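Local coordinates for protein endo-beta-1,2-glucanase (Talaromyces funiculosus, PDB 6IMV) that catalyses the endo-hydrolysis of beta-1,2-glucans, as a fungal glycoside hydrolase captured here with the disaccharide sophorose, at residues Y201-A206 / T255-F260; Q259-L264 / E458-T463; E168-V173 / T197-T202; N159-L164 / H208-G213. All coordinates share one frame; numbering follows the deposited sequence.

Contact 1. Residues Y201-A206 / T255-F260; sequences YTKTTA and TWWLQF. With NAG (2-acetamido-2-deoxy-beta-D-glucopyranose), chain F.
Thr202, Lys203 and Ala206 of helix 201-206 meet Trp257 and Leu258 of helix 255-260, while Tyr201, one residue ahead, turns to a glycan. With CG anti to the backbone N (chi1 177°), the Tyr201 ring reaches the NAG, whose N2 sits over one face near the rim, 3.7 Å from CD2; C1 and C3 of the sugar follow over CE2 and CE1. Without the ring, as with an alanine at this position, C1, C3 and N2 of the sugar would probably lose the surface they lie on. Thr202 OG1 receives a weak, bent hydrogen bond from Trp257 NE1 (3.2 Å, 131° at the hydrogen), its stronger partner being the carbonyl of Met199. Lys203 runs extended across the indole at about a right angle, its CG 4.0 Å from Trp257 CZ2. Its ammonium pairs with Asp200 and makes a cation-pi contact with Phe261. Ala206 offers its methyl to the indole edge, and Leu258 CD2 lies 3.9 Å from Ala206 CB. The two helical segments cross almost perpendicularly, with axes 9.7 Å apart, a buried helix-on-helix packing consistent with the (alpha/alpha)6-barrel architecture of this enzyme.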
# COMPACT_ATOMS: atom_id res chain seq x y z
N TYR A 201 22.12 5.75 -2.23
CA TYR A 201 22.85 5.57 -0.98
C TYR A 201 22.37 4.29 -0.27
O TYR A 201 23.19 3.54 0.31
CB TYR A 201 22.74 6.81 -0.09
CG TYR A 201 23.41 6.63 1.25
CD1 TYR A 201 24.78 6.46 1.34
CD2 TYR A 201 22.66 6.58 2.41
CE1 TYR A 201 25.40 6.28 2.56
CE2 TYR A 201 23.27 6.41 3.65
CZ TYR A 201 24.64 6.25 3.72
OH TYR A 201 25.22 6.06 4.94
N THR A 202 21.06 4.01 -0.31
CA THR A 202 20.50 2.80 0.33
C THR A 202 21.10 1.52 -0.28
O THR A 202 21.17 0.50 0.39
CB THR A 202 18.97 2.73 0.25
OG1 THR A 202 18.57 2.51 -1.11
CG2 THR A 202 18.30 3.95 0.83
N LYS A 203 21.48 1.57 -1.56
CA LYS A 203 22.05 0.41 -2.26
C LYS A 203 23.36 -0.01 -1.57
O LYS A 203 23.65 -1.22 -1.44
CB LYS A 203 22.30 0.72 -3.74
CG LYS A 203 21.08 1.17 -4.53
CD LYS A 203 21.40 1.44 -5.99
CE LYS A 203 20.18 1.75 -6.83
NZ LYS A 203 20.55 2.47 -8.07
N THR A 204 24.13 0.99 -1.10
CA THR A 204 25.44 0.77 -0.48
C THR A 204 25.32 0.21 0.95
O THR A 204 26.25 -0.41 1.43
CB THR A 204 26.28 2.06 -0.49
OG1 THR A 204 25.78 2.97 0.49
CG2 THR A 204 26.32 2.72 -1.85
N THR A 205 24.18 0.41 1.63
CA THR A 205 24.02 -0.00 3.03
C THR A 205 23.08 -1.22 3.18
O THR A 205 23.08 -1.84 4.24
CB THR A 205 23.52 1.17 3.89
OG1 THR A 205 22.25 1.58 3.37
CG2 THR A 205 24.48 2.34 3.90
N ALA A 206 22.32 -1.57 2.13
CA ALA A 206 21.19 -2.53 2.25
C ALA A 206 21.65 -3.90 2.76
O ALA A 206 21.07 -4.43 3.71
CB ALA A 206 20.49 -2.67 0.92
N THR A 255 13.52 -7.85 -1.20
CA THR A 255 14.33 -8.92 -1.79
C THR A 255 14.95 -8.44 -3.11
O THR A 255 16.15 -8.60 -3.32
CB THR A 255 13.54 -10.20 -2.03
OG1 THR A 255 12.93 -10.60 -0.80
CG2 THR A 255 14.39 -11.33 -2.55
N TRP A 256 14.12 -7.86 -3.98
CA TRP A 256 14.56 -7.38 -5.29
C TRP A 256 15.61 -6.27 -5.14
O TRP A 256 16.54 -6.18 -5.97
CB TRP A 256 13.39 -6.87 -6.13
CG TRP A 256 12.49 -7.95 -6.65
CD1 TRP A 256 11.17 -8.12 -6.37
CD2 TRP A 256 12.83 -8.99 -7.59
NE1 TRP A 256 10.67 -9.19 -7.06
CE2 TRP A 256 11.66 -9.74 -7.82
CE3 TRP A 256 14.01 -9.35 -8.27
CZ2 TRP A 256 11.63 -10.84 -8.68
CZ3 TRP A 256 13.98 -10.44 -9.12
CH2 TRP A 256 12.81 -11.16 -9.32
N TRP A 257 15.43 -5.41 -4.13
CA TRP A 257 16.37 -4.33 -3.87
C TRP A 257 17.77 -4.91 -3.60
O TRP A 257 18.75 -4.44 -4.21
CB TRP A 257 15.89 -3.43 -2.73
CG TRP A 257 16.55 -2.09 -2.78
CD1 TRP A 257 17.55 -1.63 -1.98
CD2 TRP A 257 16.29 -1.06 -3.75
NE1 TRP A 257 17.91 -0.36 -2.36
CE2 TRP A 257 17.15 0.01 -3.44
CE3 TRP A 257 15.40 -0.94 -4.82
CZ2 TRP A 257 17.14 1.19 -4.19
CZ3 TRP A 257 15.40 0.22 -5.55
CH2 TRP A 257 16.26 1.28 -5.24
N LEU A 258 17.84 -5.91 -2.72
CA LEU A 258 19.09 -6.59 -2.40
C LEU A 258 19.67 -7.25 -3.65
O LEU A 258 20.86 -7.11 -3.93
CB LEU A 258 18.87 -7.63 -1.30
CG LEU A 258 18.82 -7.08 0.13
CD1 LEU A 258 18.38 -8.17 1.10
CD2 LEU A 258 20.17 -6.51 0.53
N GLN A 259 18.83 -7.97 -4.40
CA GLN A 259 19.31 -8.72 -5.56
C GLN A 259 19.95 -7.78 -6.59
O GLN A 259 21.05 -8.02 -7.04
CB GLN A 259 18.21 -9.53 -6.23
CG GLN A 259 18.62 -10.03 -7.61
CD GLN A 259 17.72 -11.13 -8.13
OE1 GLN A 259 16.86 -11.64 -7.42
NE2 GLN A 259 17.95 -11.52 -9.38
N PHE A 260 19.22 -6.74 -6.99
CA PHE A 260 19.67 -5.89 -8.07
C PHE A 260 20.79 -4.94 -7.63
O PHE A 260 21.65 -4.65 -8.43
CB PHE A 260 18.51 -5.10 -8.67
CG PHE A 260 17.51 -5.96 -9.39
CD1 PHE A 260 17.92 -6.89 -10.34
CD2 PHE A 260 16.15 -5.84 -9.14
CE1 PHE A 260 17.00 -7.67 -11.02
CE2 PHE A 260 15.23 -6.63 -9.81
CZ PHE A 260 15.65 -7.54 -10.75
C1 NAG F . 23.75 10.00 4.94
C2 NAG F . 24.24 10.55 3.62
C3 NAG F . 25.62 9.97 3.32
C4 NAG F . 26.58 10.23 4.47
C5 NAG F . 25.94 9.71 5.74
C6 NAG F . 26.80 9.89 6.99
C7 NAG F . 22.79 11.00 1.71
C8 NAG F . 21.84 10.37 0.73
N2 NAG F . 23.31 10.17 2.59
O3 NAG F . 26.10 10.55 2.12
O4 NAG F . 27.82 9.54 4.25
O5 NAG F . 24.70 10.39 5.91
O6 NAG F . 26.49 11.19 7.53
O7 NAG F . 23.06 12.18 1.66

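Contact 2. Residues Q259-L264 / E458-T463; sequences QFFGGL and ENIYNT
Ile460 lays its CD1 methyl over one face of the Phe260 ring, a CH-pi contact 4.0 Å from the ring centroid and 20° off the normal. Ile460 N takes part in the Schellman motif that ends helix 448-457, pairing with Met455 O, with Asn459 at positive phi as the C-prime residue. Helix 461-475 follows at once; the contact therefore sets the turn between those two helices against the end of helix 252-261. CG1 of Ile460 lies between its own backbone N and carbonyl carbon (chi1 58°), which directs CD1 to the ring while CB lies over the same face, 3.8 Å from Phe260 CD1, and CG2 touches CD1 as well. Trp256 also meets this ring, with nearly parallel planes. At the ring edge sits Thr463, its CG2 3.8 Å from Phe260 CE1. Replacing Phe260 by an alanine would probably open a gap between the helices and leave the Ile460 and Thr463 methyls without the surface they rest on. Gln259 adds its amide nitrogen, with NE2 3.5 Å from Thr463 CG2, a packing contact, while its OE1 is hydrogen-bonded to Trp273 NE1. The neighbouring Phe261 ring has Phe260 CB over the centre of one face, 3.8 Å above the plane. The Glu458 carboxylate stands steeply to that ring, 79° between planes, and its oxygens are engaged by Tyr174 and Lys454. At the tip of Phe261, CZ lies 3.8 Å from Ile460 CD1, so that one methyl touches both phenylalanines.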
# COMPACT_ATOMS: atom_id res chain seq x y z
N GLN A 259 18.83 -7.97 -4.40
CA GLN A 259 19.31 -8.72 -5.56
C GLN A 259 19.95 -7.78 -6.59
O GLN A 259 21.05 -8.02 -7.04
CB GLN A 259 18.21 -9.53 -6.23
CG GLN A 259 18.62 -10.03 -7.61
CD GLN A 259 17.72 -11.13 -8.13
OE1 GLN A 259 16.86 -11.64 -7.42
NE2 GLN A 259 17.95 -11.52 -9.38
N PHE A 260 19.22 -6.74 -6.99
CA PHE A 260 19.67 -5.89 -8.07
C PHE A 260 20.79 -4.94 -7.63
O PHE A 260 21.65 -4.65 -8.43
CB PHE A 260 18.51 -5.10 -8.67
CG PHE A 260 17.51 -5.96 -9.39
CD1 PHE A 260 17.92 -6.89 -10.34
CD2 PHE A 260 16.15 -5.84 -9.14
CE1 PHE A 260 17.00 -7.67 -11.02
CE2 PHE A 260 15.23 -6.63 -9.81
CZ PHE A 260 15.65 -7.54 -10.75
N PHE A 261 20.75 -4.45 -6.38
CA PHE A 261 21.56 -3.28 -5.99
C PHE A 261 22.45 -3.51 -4.76
O PHE A 261 23.25 -2.64 -4.44
CB PHE A 261 20.64 -2.09 -5.73
CG PHE A 261 19.79 -1.72 -6.91
CD1 PHE A 261 20.39 -1.40 -8.12
CD2 PHE A 261 18.41 -1.67 -6.81
CE1 PHE A 261 19.61 -1.06 -9.22
CE2 PHE A 261 17.63 -1.33 -7.90
CZ PHE A 261 18.23 -1.03 -9.11
N GLY A 262 22.32 -4.65 -4.08
CA GLY A 262 22.92 -4.84 -2.78
C GLY A 262 24.38 -5.28 -2.84
O GLY A 262 25.05 -5.25 -1.81
N GLY A 263 24.86 -5.71 -4.02
CA GLY A 263 26.20 -6.25 -4.21
C GLY A 263 26.31 -7.69 -3.72
O GLY A 263 27.37 -8.12 -3.26
N LEU A 264 25.22 -8.46 -3.79
CA LEU A 264 25.26 -9.87 -3.39
C LEU A 264 25.92 -10.69 -4.51
O LEU A 264 25.81 -10.35 -5.67
CB LEU A 264 23.83 -10.37 -3.14
CG LEU A 264 23.31 -10.27 -1.71
CD1 LEU A 264 23.35 -8.84 -1.20
CD2 LEU A 264 21.89 -10.82 -1.62
N GLU A 458 17.95 0.17 -17.23
CA GLU A 458 19.08 -0.23 -16.37
C GLU A 458 19.38 -1.73 -16.55
O GLU A 458 20.17 -2.29 -15.82
CB GLU A 458 18.80 0.14 -14.92
CG GLU A 458 18.81 1.65 -14.72
CD GLU A 458 18.34 2.21 -13.39
OE1 GLU A 458 18.09 1.42 -12.44
OE2 GLU A 458 18.21 3.45 -13.31
N ASN A 459 18.71 -2.35 -17.53
CA ASN A 459 18.95 -3.72 -17.94
C ASN A 459 18.80 -4.69 -16.76
O ASN A 459 19.58 -5.63 -16.63
CB ASN A 459 20.31 -3.87 -18.62
CG ASN A 459 20.41 -5.13 -19.46
OD1 ASN A 459 19.42 -5.65 -19.97
ND2 ASN A 459 21.62 -5.66 -19.60
N ILE A 460 17.78 -4.48 -15.92
CA ILE A 460 17.43 -5.47 -14.90
C ILE A 460 16.03 -6.07 -15.14
O ILE A 460 15.64 -7.01 -14.46
CB ILE A 460 17.58 -4.87 -13.49
CG1 ILE A 460 16.72 -3.63 -13.28
CG2 ILE A 460 19.06 -4.61 -13.17
CD1 ILE A 460 16.67 -3.16 -11.83
N TYR A 461 15.29 -5.54 -16.12
CA TYR A 461 13.94 -6.03 -16.44
C TYR A 461 13.96 -7.51 -16.82
O TYR A 461 13.14 -8.30 -16.33
CB TYR A 461 13.30 -5.19 -17.55
CG TYR A 461 11.94 -5.68 -17.96
CD1 TYR A 461 10.81 -5.30 -17.25
CD2 TYR A 461 11.78 -6.56 -19.01
CE1 TYR A 461 9.55 -5.76 -17.61
CE2 TYR A 461 10.53 -7.03 -19.38
CZ TYR A 461 9.41 -6.64 -18.67
OH TYR A 461 8.18 -7.10 -19.01
N ASN A 462 14.90 -7.90 -17.70
CA ASN A 462 14.95 -9.28 -18.20
C ASN A 462 15.22 -10.25 -17.04
O ASN A 462 14.62 -11.32 -17.00
CB ASN A 462 15.98 -9.47 -19.33
CG ASN A 462 15.52 -8.84 -20.63
OD1 ASN A 462 14.35 -8.51 -20.78
ND2 ASN A 462 16.43 -8.67 -21.57
N THR A 463 16.09 -9.85 -16.12
CA THR A 463 16.41 -10.67 -14.95
C THR A 463 15.17 -10.88 -14.08
O THR A 463 14.91 -12.00 -13.62
CB THR A 463 17.54 -10.05 -14.11
OG1 THR A 463 18.71 -10.00 -14.94
CG2 THR A 463 17.85 -10.84 -12.86

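Contact 3. Residues E168-V173 / T197-T202. With NAG (2-acetamido-2-deoxy-beta-D-glucopyranose), chain F.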
# COMPACT_ATOMS: atom_id res chain seq x y z
N GLU A 168 8.97 -0.98 -0.05
CA GLU A 168 7.84 -0.28 -0.68
C GLU A 168 8.27 1.13 -1.10
O GLU A 168 8.00 1.54 -2.23
CB GLU A 168 6.63 -0.26 0.24
CG GLU A 168 6.06 -1.64 0.50
CD GLU A 168 4.98 -1.72 1.58
OE1 GLU A 168 4.92 -0.82 2.42
OE2 GLU A 168 4.21 -2.69 1.55
N LEU A 169 8.93 1.87 -0.20
CA LEU A 169 9.33 3.24 -0.48
C LEU A 169 10.33 3.30 -1.64
O LEU A 169 10.24 4.19 -2.50
CB LEU A 169 9.93 3.85 0.79
CG LEU A 169 10.50 5.26 0.66
CD1 LEU A 169 9.49 6.23 0.06
CD2 LEU A 169 10.98 5.76 2.01
N LEU A 170 11.29 2.38 -1.66
CA LEU A 170 12.40 2.47 -2.60
C LEU A 170 11.92 2.35 -4.05
O LEU A 170 12.34 3.14 -4.91
CB LEU A 170 13.46 1.42 -2.24
CG LEU A 170 14.28 1.77 -1.01
CD1 LEU A 170 15.02 0.55 -0.48
CD2 LEU A 170 15.24 2.91 -1.32
N TRP A 171 11.02 1.41 -4.33
CA TRP A 171 10.50 1.24 -5.70
C TRP A 171 9.55 2.39 -6.04
O TRP A 171 9.42 2.75 -7.21
CB TRP A 171 9.87 -0.14 -5.90
CG TRP A 171 10.89 -1.24 -5.91
CD1 TRP A 171 11.14 -2.14 -4.91
CD2 TRP A 171 11.85 -1.53 -6.95
NE1 TRP A 171 12.16 -2.97 -5.26
CE2 TRP A 171 12.62 -2.62 -6.51
CE3 TRP A 171 12.13 -0.97 -8.20
CZ2 TRP A 171 13.65 -3.17 -7.27
CZ3 TRP A 171 13.15 -1.51 -8.96
CH2 TRP A 171 13.89 -2.60 -8.50
N ALA A 172 8.90 3.00 -5.03
CA ALA A 172 8.05 4.16 -5.28
C ALA A 172 8.93 5.35 -5.73
O ALA A 172 8.59 6.05 -6.68
CB ALA A 172 7.23 4.50 -4.06
N VAL A 173 10.06 5.54 -5.05
CA VAL A 173 11.01 6.61 -5.38
C VAL A 173 11.62 6.35 -6.77
O VAL A 173 11.81 7.27 -7.54
CB VAL A 173 12.09 6.76 -4.29
CG1 VAL A 173 13.26 7.63 -4.75
CG2 VAL A 173 11.49 7.33 -3.01
N THR A 197 20.21 10.26 -5.81
CA THR A 197 21.32 10.24 -4.84
C THR A 197 20.87 9.58 -3.53
O THR A 197 21.60 8.74 -2.97
CB THR A 197 21.87 11.65 -4.62
OG1 THR A 197 22.34 12.06 -5.90
CG2 THR A 197 23.00 11.72 -3.61
N TRP A 198 19.70 9.98 -3.02
CA TRP A 198 19.16 9.40 -1.79
C TRP A 198 18.98 7.88 -1.99
O TRP A 198 19.43 7.08 -1.19
CB TRP A 198 17.85 10.08 -1.35
CG TRP A 198 17.22 9.39 -0.18
CD1 TRP A 198 17.49 9.60 1.14
CD2 TRP A 198 16.27 8.31 -0.22
NE1 TRP A 198 16.79 8.72 1.92
CE2 TRP A 198 16.02 7.93 1.11
CE3 TRP A 198 15.60 7.63 -1.25
CZ2 TRP A 198 15.13 6.91 1.44
CZ3 TRP A 198 14.72 6.62 -0.93
CH2 TRP A 198 14.50 6.26 0.40
N MET A 199 18.31 7.52 -3.08
CA MET A 199 17.95 6.14 -3.37
C MET A 199 19.22 5.30 -3.54
O MET A 199 19.29 4.15 -3.05
CB MET A 199 17.13 6.08 -4.66
CG MET A 199 16.51 4.74 -4.92
SD MET A 199 15.49 4.76 -6.42
CE MET A 199 16.76 4.91 -7.68
N ASP A 200 20.22 5.86 -4.22
CA ASP A 200 21.47 5.15 -4.51
C ASP A 200 22.23 4.86 -3.22
O ASP A 200 22.91 3.84 -3.11
CB ASP A 200 22.35 5.92 -5.51
CG ASP A 200 21.86 5.86 -6.95
OD1 ASP A 200 21.02 5.00 -7.24
OD2 ASP A 200 22.33 6.69 -7.76
N TYR A 201 22.12 5.75 -2.23
CA TYR A 201 22.85 5.57 -0.98
C TYR A 201 22.37 4.29 -0.27
O TYR A 201 23.19 3.54 0.31
CB TYR A 201 22.74 6.81 -0.09
CG TYR A 201 23.41 6.63 1.25
CD1 TYR A 201 24.78 6.46 1.34
CD2 TYR A 201 22.66 6.58 2.41
CE1 TYR A 201 25.40 6.28 2.56
CE2 TYR A 201 23.27 6.41 3.65
CZ TYR A 201 24.64 6.25 3.72
OH TYR A 201 25.22 6.06 4.94
N THR A 202 21.06 4.01 -0.31
CA THR A 202 20.50 2.80 0.33
C THR A 202 21.10 1.52 -0.28
O THR A 202 21.17 0.50 0.39
CB THR A 202 18.97 2.73 0.25
OG1 THR A 202 18.57 2.51 -1.11
CG2 THR A 202 18.30 3.95 0.83
C1 NAG F . 23.75 10.00 4.94
C2 NAG F . 24.24 10.55 3.62
C3 NAG F . 25.62 9.97 3.32
C4 NAG F . 26.58 10.23 4.47
C5 NAG F . 25.94 9.71 5.74
C6 NAG F . 26.80 9.89 6.99
C7 NAG F . 22.79 11.00 1.71
C8 NAG F . 21.84 10.37 0.73
N2 NAG F . 23.31 10.17 2.59
O3 NAG F . 26.10 10.55 2.12
O4 NAG F . 27.82 9.54 4.25
O5 NAG F . 24.70 10.39 5.91
O6 NAG F . 26.49 11.19 7.53
O7 NAG F . 23.06 12.18 1.66
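The outer corner of the Trp198 indole, CZ3 and CH2, is met by Leu169, Leu170 and Val173, while Tyr127 makes an edge-to-face contact with the ring system. These helices, 163-182 and 186-210, follow each other closely in the chain and form a helical hairpin within the mainly helical, (alpha/alpha)6-type domain; the segments run roughly antiparallel at 139°, with axes 10.5 Å apart. Leu169 CD2 touches Trp198 CH2 at 3.9 Å, and Leu170 CD2 lies 3.8 Å from CZ3 of the same indole. Val173 divides its branches: CG1 is anti to the backbone N (chi1 167°) and meets the Met199 sulfur, while CG2 meets Trp198 CZ3. Met199, bent at its last torsion, also brings SD to 3.9 Å from Leu170 O. Trp257 of helix 252-261 packs against both Leu170 and Met199. The acetyl methyl C8 of NAG comes to 3.8 Å from Trp198 CA. Leu170 CD2 slides past Thr202 to 3.4 Å from its OG1, and that hydroxyl donates to Met199 O at 2.6 Å, tilted 17° from the carbonyl plane.

Contact 4. Residues N159-L164 / H208-G213; sequences NRVPGL and HIFYQG. With BGC (beta-D-glucopyranose), chain D.
The carbonyl oxygen of Ile209 is hydrogen-bonded by the Thr221 hydroxyl, while the side chain of the same isoleucine turns to Val161, with CG2 4.2 Å from Val161 CG1. No hydrogen bond joins the two segments directly; the contact is made by the Phe210 ring pushed against backbone and side chain. The ring crosses Val161 at about a right angle, and CZ lies 3.7 Å from Val161 CG1. Val161 O sits near the ring plane at its edge, 3.6 Å from Phe210 CE1. Strand 160-162 is an outer strand of a three-stranded antiparallel sheet with 220-223 and 237-239, and Pro162 occupies the N-cap position of helix 163-182. Having no side chain, Gly163 lets the ring close onto its backbone, where N is 3.4 Å from Phe210 CE1. Phe210 has CG anti to its carbonyl carbon (chi1 -70°), which sends the ring toward this strand-to-helix junction. Phe254 and Phe140 add edge-to-face contacts, and Ile209 CG2 lies over one face near the rim. On the other flank of the strand, Pro162 CB approaches O4 of a bound glucose at 3.5 Å, a sugar also hydrogen-bonded by Trp143 and Asp165.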
# COMPACT_ATOMS: atom_id res chain seq x y z
N ASN A 159 16.54 2.59 17.13
CA ASN A 159 17.51 1.52 16.87
C ASN A 159 16.86 0.27 16.25
O ASN A 159 17.37 -0.84 16.39
CB ASN A 159 18.25 1.15 18.17
CG ASN A 159 19.02 2.33 18.72
OD1 ASN A 159 19.69 3.04 17.97
ND2 ASN A 159 18.87 2.58 20.00
N ARG A 160 15.75 0.45 15.53
CA ARG A 160 15.06 -0.65 14.87
C ARG A 160 14.59 -0.15 13.50
O ARG A 160 14.07 0.97 13.43
CB ARG A 160 13.85 -1.13 15.68
CG ARG A 160 14.17 -1.72 17.04
CD ARG A 160 12.93 -1.98 17.87
NE ARG A 160 12.14 -3.09 17.34
CZ ARG A 160 10.89 -3.00 16.88
NH1 ARG A 160 10.19 -1.89 17.01
NH2 ARG A 160 10.35 -4.05 16.28
N VAL A 161 14.77 -0.98 12.45
CA VAL A 161 14.38 -0.57 11.11
C VAL A 161 13.76 -1.75 10.36
O VAL A 161 14.32 -2.86 10.37
CB VAL A 161 15.55 0.09 10.35
CG1 VAL A 161 16.70 -0.87 10.10
CG2 VAL A 161 15.08 0.72 9.04
N PRO A 162 12.58 -1.57 9.73
CA PRO A 162 11.88 -2.64 9.03
C PRO A 162 12.19 -2.65 7.53
O PRO A 162 12.11 -1.59 6.86
CB PRO A 162 10.42 -2.25 9.28
CG PRO A 162 10.43 -0.73 9.16
CD PRO A 162 11.80 -0.32 9.70
N GLY A 163 12.55 -3.82 7.01
CA GLY A 163 12.86 -3.99 5.61
C GLY A 163 11.63 -3.80 4.72
O GLY A 163 11.72 -3.19 3.65
N LEU A 164 10.48 -4.31 5.17
CA LEU A 164 9.28 -4.35 4.32
C LEU A 164 8.89 -2.94 3.88
O LEU A 164 8.73 -2.67 2.69
CB LEU A 164 8.15 -5.04 5.09
CG LEU A 164 6.87 -5.30 4.29
CD1 LEU A 164 6.22 -6.60 4.75
CD2 LEU A 164 5.89 -4.15 4.42
N HIS A 208 24.54 -4.81 4.23
CA HIS A 208 25.20 -4.71 5.55
C HIS A 208 24.14 -4.63 6.66
O HIS A 208 24.31 -5.21 7.71
CB HIS A 208 26.17 -3.52 5.58
CG HIS A 208 27.03 -3.49 6.81
ND1 HIS A 208 27.97 -4.47 7.08
CD2 HIS A 208 27.07 -2.63 7.85
CE1 HIS A 208 28.55 -4.20 8.24
NE2 HIS A 208 28.02 -3.07 8.72
N ILE A 209 23.04 -3.92 6.40
CA ILE A 209 22.02 -3.71 7.41
C ILE A 209 21.04 -4.89 7.45
O ILE A 209 20.64 -5.29 8.53
CB ILE A 209 21.33 -2.34 7.22
CG1 ILE A 209 22.31 -1.19 7.51
CG2 ILE A 209 20.07 -2.20 8.07
CD1 ILE A 209 21.79 0.20 7.21
N PHE A 210 20.65 -5.46 6.30
CA PHE A 210 19.49 -6.39 6.29
C PHE A 210 19.83 -7.83 5.89
O PHE A 210 19.01 -8.72 6.12
CB PHE A 210 18.39 -5.88 5.36
CG PHE A 210 17.67 -4.66 5.86
CD1 PHE A 210 16.64 -4.76 6.78
CD2 PHE A 210 18.01 -3.40 5.38
CE1 PHE A 210 15.98 -3.63 7.22
CE2 PHE A 210 17.34 -2.27 5.82
CZ PHE A 210 16.32 -2.39 6.74
N TYR A 211 20.99 -8.09 5.27
CA TYR A 211 21.26 -9.45 4.77
C TYR A 211 22.12 -10.21 5.78
O TYR A 211 23.28 -9.90 5.96
CB TYR A 211 21.91 -9.42 3.38
CG TYR A 211 22.08 -10.79 2.78
CD1 TYR A 211 21.00 -11.65 2.69
CD2 TYR A 211 23.31 -11.26 2.35
CE1 TYR A 211 21.12 -12.93 2.18
CE2 TYR A 211 23.45 -12.54 1.83
CZ TYR A 211 22.35 -13.38 1.75
OH TYR A 211 22.44 -14.65 1.26
N GLN A 212 21.53 -11.23 6.43
CA GLN A 212 22.20 -12.03 7.46
C GLN A 212 23.09 -13.11 6.82
O GLN A 212 24.08 -13.51 7.40
CB GLN A 212 21.18 -12.73 8.36
CG GLN A 212 21.79 -13.39 9.59
CD GLN A 212 20.72 -14.09 10.39
OE1 GLN A 212 20.33 -15.22 10.09
NE2 GLN A 212 20.22 -13.41 11.41
N GLY A 213 22.69 -13.59 5.64
CA GLY A 213 23.39 -14.65 4.92
C GLY A 213 22.50 -15.86 4.73
O GLY A 213 21.49 -16.00 5.41
C2 BGC D . 4.05 -4.17 8.70
C3 BGC D . 5.06 -3.03 8.71
C4 BGC D . 5.94 -3.12 9.96
C5 BGC D . 6.60 -4.51 9.98
C6 BGC D . 7.49 -4.78 11.17
C1 BGC D . 4.77 -5.50 8.84
O2 BGC D . 3.36 -4.20 7.46
O3 BGC D . 4.42 -1.76 8.70
O4 BGC D . 6.94 -2.12 9.91
O5 BGC D . 5.60 -5.52 9.99
O6 BGC D . 6.72 -4.65 12.35

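Overall arrangement
From the N terminus, strand 160-162 and the start of helix 163-182 open contact 4. Contact 3 opens and closes inside that loop, pairing helix 163-182 with helix 186-210 as consecutive neighbours. Before contact 4 closes on the end of helix 186-210, contact 1 has already begun at 201-206, so the two cross along the chain; contact 1 closes 49 residues later on helix 252-261. There contact 2 begins at once, sharing Gln259 and Phe260, and spans 194 residues to the entrance of helix 461-475. The Trp257 indole belongs to contact 1 but packs on contact 3. Trp171 against Phe260 and Phe261 joins contact 3 to contact 2, and Leu264 against Tyr211 links contacts 2 and 4.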